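PDB 5J78: acetaldehyde dehydrogenase (Acetylating) from Geobacillus thermoglucosidasius, which probably catalyses the NAD-dependent, coenzyme A-acylating interconversion of acetaldehyde and acetyl-CoA. Local coordinates for residues K60-E72 / R178-P190. Sequence-based numbering, arbitrary orientation.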
ATOM      1  N   LYS A  60     -39.359  -5.737  22.278  1.00 20.00           N
ATOM      2  CA  LYS A  60     -39.683  -7.164  22.384  1.00 25.27           C
ATOM      3  C   LYS A  60     -38.560  -8.044  21.816  1.00 24.88           C
ATOM      4  O   LYS A  60     -38.215  -9.071  22.401  1.00 25.28           O
ATOM      5  CB  LYS A  60     -40.994  -7.476  21.662  1.00 25.10           C
ATOM      6  CG  LYS A  60     -42.230  -7.079  22.443  1.00 55.90           C
ATOM      7  CD  LYS A  60     -43.501  -7.290  21.625  1.00 60.76           C
ATOM      8  CE  LYS A  60     -44.731  -6.676  22.307  1.00 64.58           C
ATOM      9  NZ  LYS A  60     -45.206  -7.438  23.503  1.00 75.65           N
ATOM     10  N   ILE A  61     -38.007  -7.648  20.668  1.00 21.69           N
ATOM     11  CA  ILE A  61     -36.871  -8.360  20.082  1.00 18.97           C
ATOM     12  C   ILE A  61     -35.673  -8.361  21.045  1.00 20.26           C
ATOM     13  O   ILE A  61     -35.074  -9.412  21.302  1.00 18.13           O
ATOM     14  CB  ILE A  61     -36.473  -7.742  18.722  1.00 25.55           C
ATOM     15  CG1 ILE A  61     -37.627  -7.974  17.732  1.00 20.10           C
ATOM     16  CG2 ILE A  61     -35.134  -8.353  18.205  1.00 19.62           C
ATOM     17  CD1 ILE A  61     -37.567  -7.177  16.464  1.00 24.72           C
ATOM     18  N   VAL A  62     -35.341  -7.199  21.601  1.00 18.27           N
ATOM     19  CA  VAL A  62     -34.167  -7.104  22.482  1.00 20.35           C
ATOM     20  C   VAL A  62     -34.355  -7.987  23.728  1.00 26.34           C
ATOM     21  O   VAL A  62     -33.410  -8.647  24.206  1.00 20.43           O
ATOM     22  CB  VAL A  62     -33.896  -5.647  22.893  1.00 15.12           C
ATOM     23  CG1 VAL A  62     -32.782  -5.555  23.910  1.00 18.54           C
ATOM     24  CG2 VAL A  62     -33.565  -4.768  21.631  1.00 21.46           C
ATOM     25  N   GLU A  63     -35.579  -7.994  24.245  1.00 17.88           N
ATOM     26  CA  GLU A  63     -35.905  -8.748  25.442  1.00 21.05           C
ATOM     27  C   GLU A  63     -35.761 -10.255  25.191  1.00 18.17           C
ATOM     28  O   GLU A  63     -35.185 -10.965  26.006  1.00 19.87           O
ATOM     29  CB  GLU A  63     -37.325  -8.423  25.906  1.00 23.85           C
ATOM     30  CG  GLU A  63     -37.810  -9.318  27.030  1.00 37.65           C
ATOM     31  CD  GLU A  63     -39.213  -8.976  27.460  1.00 48.29           C
ATOM     32  OE1 GLU A  63     -40.113  -8.947  26.591  1.00 59.07           O
ATOM     33  OE2 GLU A  63     -39.401  -8.715  28.661  1.00 49.41           O
ATOM     34  N   SER A  64     -36.278 -10.717  24.053  1.00 24.53           N
ATOM     35  CA  SER A  64     -36.173 -12.113  23.662  1.00 20.47           C
ATOM     36  C   SER A  64     -34.710 -12.520  23.503  1.00 26.95           C
ATOM     37  O   SER A  64     -34.322 -13.611  23.908  1.00 20.26           O
ATOM     38  CB  SER A  64     -36.939 -12.361  22.361  1.00 18.00           C
ATOM     39  OG  SER A  64     -36.734 -13.685  21.887  1.00 28.78           O
ATOM     40  N   MET A  65     -33.902 -11.645  22.909  1.00 20.14           N
ATOM     41  CA  MET A  65     -32.466 -11.904  22.774  1.00 21.21           C
ATOM     42  C   MET A  65     -31.836 -12.047  24.159  1.00 19.51           C
ATOM     43  O   MET A  65     -31.090 -12.993  24.422  1.00 19.00           O
ATOM     44  CB  MET A  65     -31.767 -10.784  21.992  1.00 21.17           C
ATOM     45  CG  MET A  65     -32.105 -10.723  20.520  1.00 17.84           C
ATOM     46  SD  MET A  65     -31.588  -9.139  19.754  1.00 24.13           S
ATOM     47  CE  MET A  65     -29.815  -9.243  19.960  1.00 28.17           C
ATOM     48  N   ALA A  66     -32.160 -11.119  25.056  1.00 22.75           N
ATOM     49  CA  ALA A  66     -31.599 -11.163  26.404  1.00 16.89           C
ATOM     50  C   ALA A  66     -31.976 -12.462  27.117  1.00 27.81           C
ATOM     51  O   ALA A  66     -31.158 -13.056  27.840  1.00 18.69           O
ATOM     52  CB  ALA A  66     -32.055  -9.979  27.211  1.00 19.32           C
ATOM     53  N   ASN A  67     -33.217 -12.899  26.912  1.00 18.37           N
ATOM     54  CA  ASN A  67     -33.716 -14.088  27.589  1.00 22.21           C
ATOM     55  C   ASN A  67     -32.964 -15.307  27.114  1.00 18.79           C
ATOM     56  O   ASN A  67     -32.591 -16.167  27.906  1.00 21.69           O
ATOM     57  CB  ASN A  67     -35.217 -14.283  27.353  1.00 23.01           C
ATOM     58  CG  ASN A  67     -36.067 -13.343  28.182  1.00 37.55           C
ATOM     59  OD1 ASN A  67     -35.646 -12.884  29.246  1.00 41.35           O
ATOM     60  ND2 ASN A  67     -37.281 -13.058  27.705  1.00 50.25           N
ATOM     61  N   ALA A  68     -32.718 -15.367  25.816  1.00 23.95           N
ATOM     62  CA  ALA A  68     -32.037 -16.511  25.240  1.00 29.74           C
ATOM     63  C   ALA A  68     -30.587 -16.579  25.709  1.00 25.36           C
ATOM     64  O   ALA A  68     -30.051 -17.664  25.931  1.00 24.25           O
ATOM     65  CB  ALA A  68     -32.115 -16.455  23.724  1.00 20.18           C
ATOM     66  N   ALA A  69     -29.949 -15.423  25.866  1.00 21.42           N
ATOM     67  CA  ALA A  69     -28.553 -15.386  26.321  1.00 19.74           C
ATOM     68  C   ALA A  69     -28.446 -15.944  27.729  1.00 18.37           C
ATOM     69  O   ALA A  69     -27.515 -16.687  28.069  1.00 21.41           O
ATOM     70  CB  ALA A  69     -28.007 -13.956  26.278  1.00 23.14           C
ATOM     71  N   ARG A  70     -29.396 -15.533  28.556  1.00 20.21           N
ATOM     72  CA  ARG A  70     -29.491 -15.966  29.938  1.00 30.08           C
ATOM     73  C   ARG A  70     -29.609 -17.479  29.991  1.00 20.20           C
ATOM     74  O   ARG A  70     -28.902 -18.137  30.728  1.00 19.08           O
ATOM     75  CB  ARG A  70     -30.696 -15.304  30.599  1.00 22.61           C
ATOM     76  CG  ARG A  70     -30.780 -15.354  32.111  1.00 34.70           C
ATOM     77  CD  ARG A  70     -31.906 -14.405  32.577  1.00 38.71           C
ATOM     78  NE  ARG A  70     -31.719 -13.027  32.072  1.00 42.23           N
ATOM     79  CZ  ARG A  70     -32.589 -12.341  31.325  1.00 36.62           C
ATOM     80  NH1 ARG A  70     -33.761 -12.866  30.970  1.00 34.56           N
ATOM     81  NH2 ARG A  70     -32.291 -11.098  30.937  1.00 40.36           N
ATOM     82  N   GLU A  71     -30.478 -18.016  29.157  1.00 21.92           N
ATOM     83  CA  GLU A  71     -30.716 -19.441  29.132  1.00 27.44           C
ATOM     84  C   GLU A  71     -29.522 -20.201  28.597  1.00 36.68           C
ATOM     85  O   GLU A  71     -29.321 -21.343  28.978  1.00 23.33           O
ATOM     86  CB  GLU A  71     -31.941 -19.774  28.279  1.00 38.26           C
ATOM     87  CG  GLU A  71     -33.282 -19.298  28.854  1.00 56.10           C
ATOM     88  CD  GLU A  71     -34.379 -19.189  27.792  1.00 69.52           C
ATOM     89  OE1 GLU A  71     -35.364 -18.452  28.030  1.00 73.33           O
ATOM     90  OE2 GLU A  71     -34.256 -19.832  26.723  1.00 61.80           O
ATOM     91  N   GLU A  72     -28.751 -19.590  27.699  1.00 25.93           N
ATOM     92  CA  GLU A  72     -27.632 -20.293  27.069  1.00 17.48           C
ATOM     93  C   GLU A  72     -26.289 -19.929  27.692  1.00 20.67           C
ATOM     94  O   GLU A  72     -25.242 -20.356  27.214  1.00 22.51           O
ATOM     95  CB  GLU A  72     -27.620 -20.011  25.565  1.00 18.94           C
ATOM     96  CG  GLU A  72     -28.813 -20.613  24.820  1.00 23.40           C
ATOM     97  CD  GLU A  72     -28.805 -22.136  24.849  1.00 32.85           C
ATOM     98  OE1 GLU A  72     -27.710 -22.739  24.767  1.00 31.83           O
ATOM     99  OE2 GLU A  72     -29.890 -22.729  24.980  1.00 38.43           O
ATOM    100  N   ARG A 178     -25.607 -17.095  16.466  0.51 20.07           N
ATOM    101  CA  ARG A 178     -26.704 -17.951  16.031  0.51 18.69           C
ATOM    102  C   ARG A 178     -27.863 -17.868  17.028  0.51 19.95           C
ATOM    103  O   ARG A 178     -29.015 -17.676  16.653  0.51 18.49           O
ATOM    104  CB  ARG A 178     -26.203 -19.399  15.906  0.51 24.27           C
ATOM    105  CG  ARG A 178     -26.816 -20.246  14.802  0.51 29.06           C
ATOM    106  CD  ARG A 178     -26.020 -21.565  14.619  0.51 22.31           C
ATOM    107  NE  ARG A 178     -24.843 -21.385  13.759  0.51 21.85           N
ATOM    108  CZ  ARG A 178     -23.584 -21.670  14.084  0.51 19.09           C
ATOM    109  NH1 ARG A 178     -23.264 -22.178  15.284  0.51 17.86           N
ATOM    110  NH2 ARG A 178     -22.631 -21.447  13.185  0.51 24.69           N
ATOM    111  N   ILE A 179     -27.533 -17.994  18.308  1.00 22.92           N
ATOM    112  CA  ILE A 179     -28.515 -17.929  19.373  1.00 19.90           C
ATOM    113  C   ILE A 179     -29.173 -16.541  19.449  1.00 23.15           C
ATOM    114  O   ILE A 179     -30.376 -16.444  19.652  1.00 18.79           O
ATOM    115  CB  ILE A 179     -27.872 -18.291  20.722  1.00 18.19           C
ATOM    116  CG1 ILE A 179     -27.617 -19.802  20.788  1.00 24.60           C
ATOM    117  CG2 ILE A 179     -28.773 -17.915  21.891  1.00 23.39           C
ATOM    118  CD1 ILE A 179     -26.641 -20.196  21.854  1.00 37.09           C
ATOM    119  N   MET A 180     -28.395 -15.475  19.275  1.00 24.86           N
ATOM    120  CA  MET A 180     -28.958 -14.120  19.247  1.00 21.29           C
ATOM    121  C   MET A 180     -29.962 -13.927  18.087  1.00 19.28           C
ATOM    122  O   MET A 180     -31.041 -13.360  18.283  1.00 17.69           O
ATOM    123  CB  MET A 180     -27.827 -13.084  19.167  1.00 17.34           C
ATOM    124  CG  MET A 180     -27.006 -12.910  20.459  1.00 19.16           C
ATOM    125  SD  MET A 180     -27.957 -12.699  21.998  1.00 24.23           S
ATOM    126  CE  MET A 180     -28.165 -14.383  22.498  1.00 31.28           C
ATOM    127  N   GLN A 181     -29.615 -14.409  16.888  1.00 18.24           N
ATOM    128  CA  GLN A 181     -30.476 -14.259  15.707  1.00 20.68           C
ATOM    129  C   GLN A 181     -31.767 -15.067  15.827  1.00 26.29           C
ATOM    130  O   GLN A 181     -32.838 -14.606  15.435  1.00 14.96           O
ATOM    131  CB  GLN A 181     -29.720 -14.680  14.443  1.00 19.60           C
ATOM    132  CG  GLN A 181     -30.564 -14.786  13.204  1.00 18.53           C
ATOM    133  CD  GLN A 181     -31.039 -13.423  12.728  1.00 29.33           C
ATOM    134  OE1 GLN A 181     -30.445 -12.391  13.063  1.00 26.14           O
ATOM    135  NE2 GLN A 181     -32.115 -13.410  11.950  1.00 19.00           N
ATOM    136  N   GLU A 182     -31.663 -16.284  16.342  1.00 18.47           N
ATOM    137  CA  GLU A 182     -32.847 -17.130  16.510  1.00 20.30           C
ATOM    138  C   GLU A 182     -33.799 -16.533  17.537  1.00 20.72           C
ATOM    139  O   GLU A 182     -35.007 -16.527  17.331  1.00 24.75           O
ATOM    140  CB  GLU A 182     -32.439 -18.553  16.910  1.00 25.68           C
ATOM    141  CG  GLU A 182     -31.861 -19.294  15.727  1.00 50.65           C
ATOM    142  CD  GLU A 182     -31.304 -20.661  16.058  1.00 63.83           C
ATOM    143  OE1 GLU A 182     -31.340 -21.064  17.249  1.00 52.68           O
ATOM    144  OE2 GLU A 182     -30.830 -21.327  15.103  1.00 49.08           O
ATOM    145  N   ALA A 183     -33.252 -16.032  18.642  1.00 20.49           N
ATOM    146  CA  ALA A 183     -34.056 -15.318  19.636  1.00 22.71           C
ATOM    147  C   ALA A 183     -34.743 -14.082  19.034  1.00 24.74           C
ATOM    148  O   ALA A 183     -35.892 -13.781  19.340  1.00 20.85           O
ATOM    149  CB  ALA A 183     -33.180 -14.912  20.811  1.00 20.30           C
ATOM    150  N   ALA A 184     -34.028 -13.367  18.178  1.00 23.88           N
ATOM    151  CA  ALA A 184     -34.564 -12.147  17.603  1.00 20.41           C
ATOM    152  C   ALA A 184     -35.673 -12.503  16.609  1.00 19.90           C
ATOM    153  O   ALA A 184     -36.743 -11.889  16.596  1.00 19.61           O
ATOM    154  CB  ALA A 184     -33.457 -11.344  16.927  1.00 20.28           C
ATOM    155  N   GLU A 185     -35.422 -13.522  15.801  1.00 21.50           N
ATOM    156  CA  GLU A 185     -36.424 -13.990  14.844  1.00 18.51           C
ATOM    157  C   GLU A 185     -37.728 -14.427  15.516  1.00 27.68           C
ATOM    158  O   GLU A 185     -38.825 -14.088  15.064  1.00 30.53           O
ATOM    159  CB  GLU A 185     -35.872 -15.141  14.018  1.00 23.46           C
ATOM    160  CG  GLU A 185     -35.197 -14.682  12.752  1.00 35.61           C
ATOM    161  CD  GLU A 185     -34.846 -15.820  11.811  1.00 40.50           C
ATOM    162  OE1 GLU A 185     -35.764 -16.568  11.403  1.00 50.39           O
ATOM    163  OE2 GLU A 185     -33.649 -15.954  11.467  1.00 32.21           O
ATOM    164  N   ARG A 186     -37.599 -15.182  16.596  1.00 24.05           N
ATOM    165  CA  ARG A 186     -38.751 -15.632  17.370  1.00 33.43           C
ATOM    166  C   ARG A 186     -39.671 -14.482  17.767  1.00 38.13           C
ATOM    167  O   ARG A 186     -40.888 -14.646  17.829  1.00 33.77           O
ATOM    168  CB  ARG A 186     -38.284 -16.355  18.635  1.00 31.19           C
ATOM    169  CG  ARG A 186     -38.522 -17.855  18.656  1.00 53.84           C
ATOM    170  CD  ARG A 186     -38.116 -18.455  20.005  1.00 54.63           C
ATOM    171  NE  ARG A 186     -36.676 -18.708  20.065  1.00 56.44           N
ATOM    172  CZ  ARG A 186     -35.855 -18.298  21.032  1.00 49.78           C
ATOM    173  NH1 ARG A 186     -36.291 -17.607  22.083  1.00 59.68           N
ATOM    174  NH2 ARG A 186     -34.573 -18.596  20.944  1.00 35.12           N
ATOM    175  N   ALA A 187     -39.093 -13.323  18.058  1.00 24.24           N
ATOM    176  CA  ALA A 187     -39.894 -12.173  18.460  1.00 23.23           C
ATOM    177  C   ALA A 187     -40.183 -11.198  17.304  1.00 22.39           C
ATOM    178  O   ALA A 187     -40.581 -10.062  17.540  1.00 26.12           O
ATOM    179  CB  ALA A 187     -39.207 -11.448  19.586  1.00 22.18           C
ATOM    180  N   GLY A 188     -39.963 -11.634  16.073  1.00 24.70           N
ATOM    181  CA  GLY A 188     -40.365 -10.854  14.907  1.00 24.84           C
ATOM    182  C   GLY A 188     -39.261 -10.270  14.035  1.00 32.11           C
ATOM    183  O   GLY A 188     -39.534  -9.698  12.964  1.00 28.32           O
ATOM    184  N   ALA A 189     -38.013 -10.395  14.463  1.00 21.73           N
ATOM    185  CA  ALA A 189     -36.920  -9.805  13.695  1.00 18.98           C
ATOM    186  C   ALA A 189     -36.812 -10.483  12.320  1.00 25.44           C
ATOM    187  O   ALA A 189     -37.200 -11.647  12.167  1.00 29.15           O
ATOM    188  CB  ALA A 189     -35.608  -9.925  14.458  1.00 23.84           C
ATOM    189  N   PRO A 190     -36.293  -9.762  11.313  1.00 26.67           N
ATOM    190  CA  PRO A 190     -36.021 -10.345   9.989  1.00 20.29           C
ATOM    191  C   PRO A 190     -34.800 -11.275   9.964  1.00 22.64           C
ATOM    192  O   PRO A 190     -33.848 -11.097  10.743  1.00 17.83           O
ATOM    193  CB  PRO A 190     -35.755  -9.109   9.124  1.00 24.61           C
ATOM    194  CG  PRO A 190     -35.196  -8.129  10.082  1.00 22.42           C
ATOM    195  CD  PRO A 190     -35.996  -8.320  11.330  1.00 24.82           C
TER
HETATM  196  O   HOH W   1     -35.828 -16.080  24.110  1.00 33.74           O
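The guanidinium of Arg-186 turns an edge toward the methyl of Ala-68, which lies near its plane, and has a water in plane at its edge too; one face rests on the CA of Ala-183 of its own helix. The water oxygen accepts from Arg-186 NH1 and donates to Ser-64 O, 2.9 Å from it, so a long, flexible cation reaches the neighbouring helix through solvent. With chi1 at 174°, Ser-64 OG points across to Ala-183 O and donates to it at 2.7 Å, arriving above the carbonyl plane; a small hydroxyl suits this close crossing. The segment axes come within 7.7 Å, their N-to-C directions 137° apart, which alanines permit: the CB atoms of Ala-68 and Ala-183 are 3.5 Å apart, tighter than usual van der Waals contact. Met-65 lays CG against Ala-184 CB, while the doubly bent Met-180 brings CE to Ala-69 CB. Ile-61 spreads its branches, CG2 on Ala-184 CB (3.7 Å) and CD1 on Ala-189 CB (3.9 Å), just past the Schellman motif where Gly-188 takes a positive phi. An alanine here would remove both contacts and is likely to leave a gap under that turn. Helices 55-84 and 170-186 thus join by alanine-rich packing around one direct hydroxyl-to-carbonyl bond, with Arg-186 adding a water-mediated link.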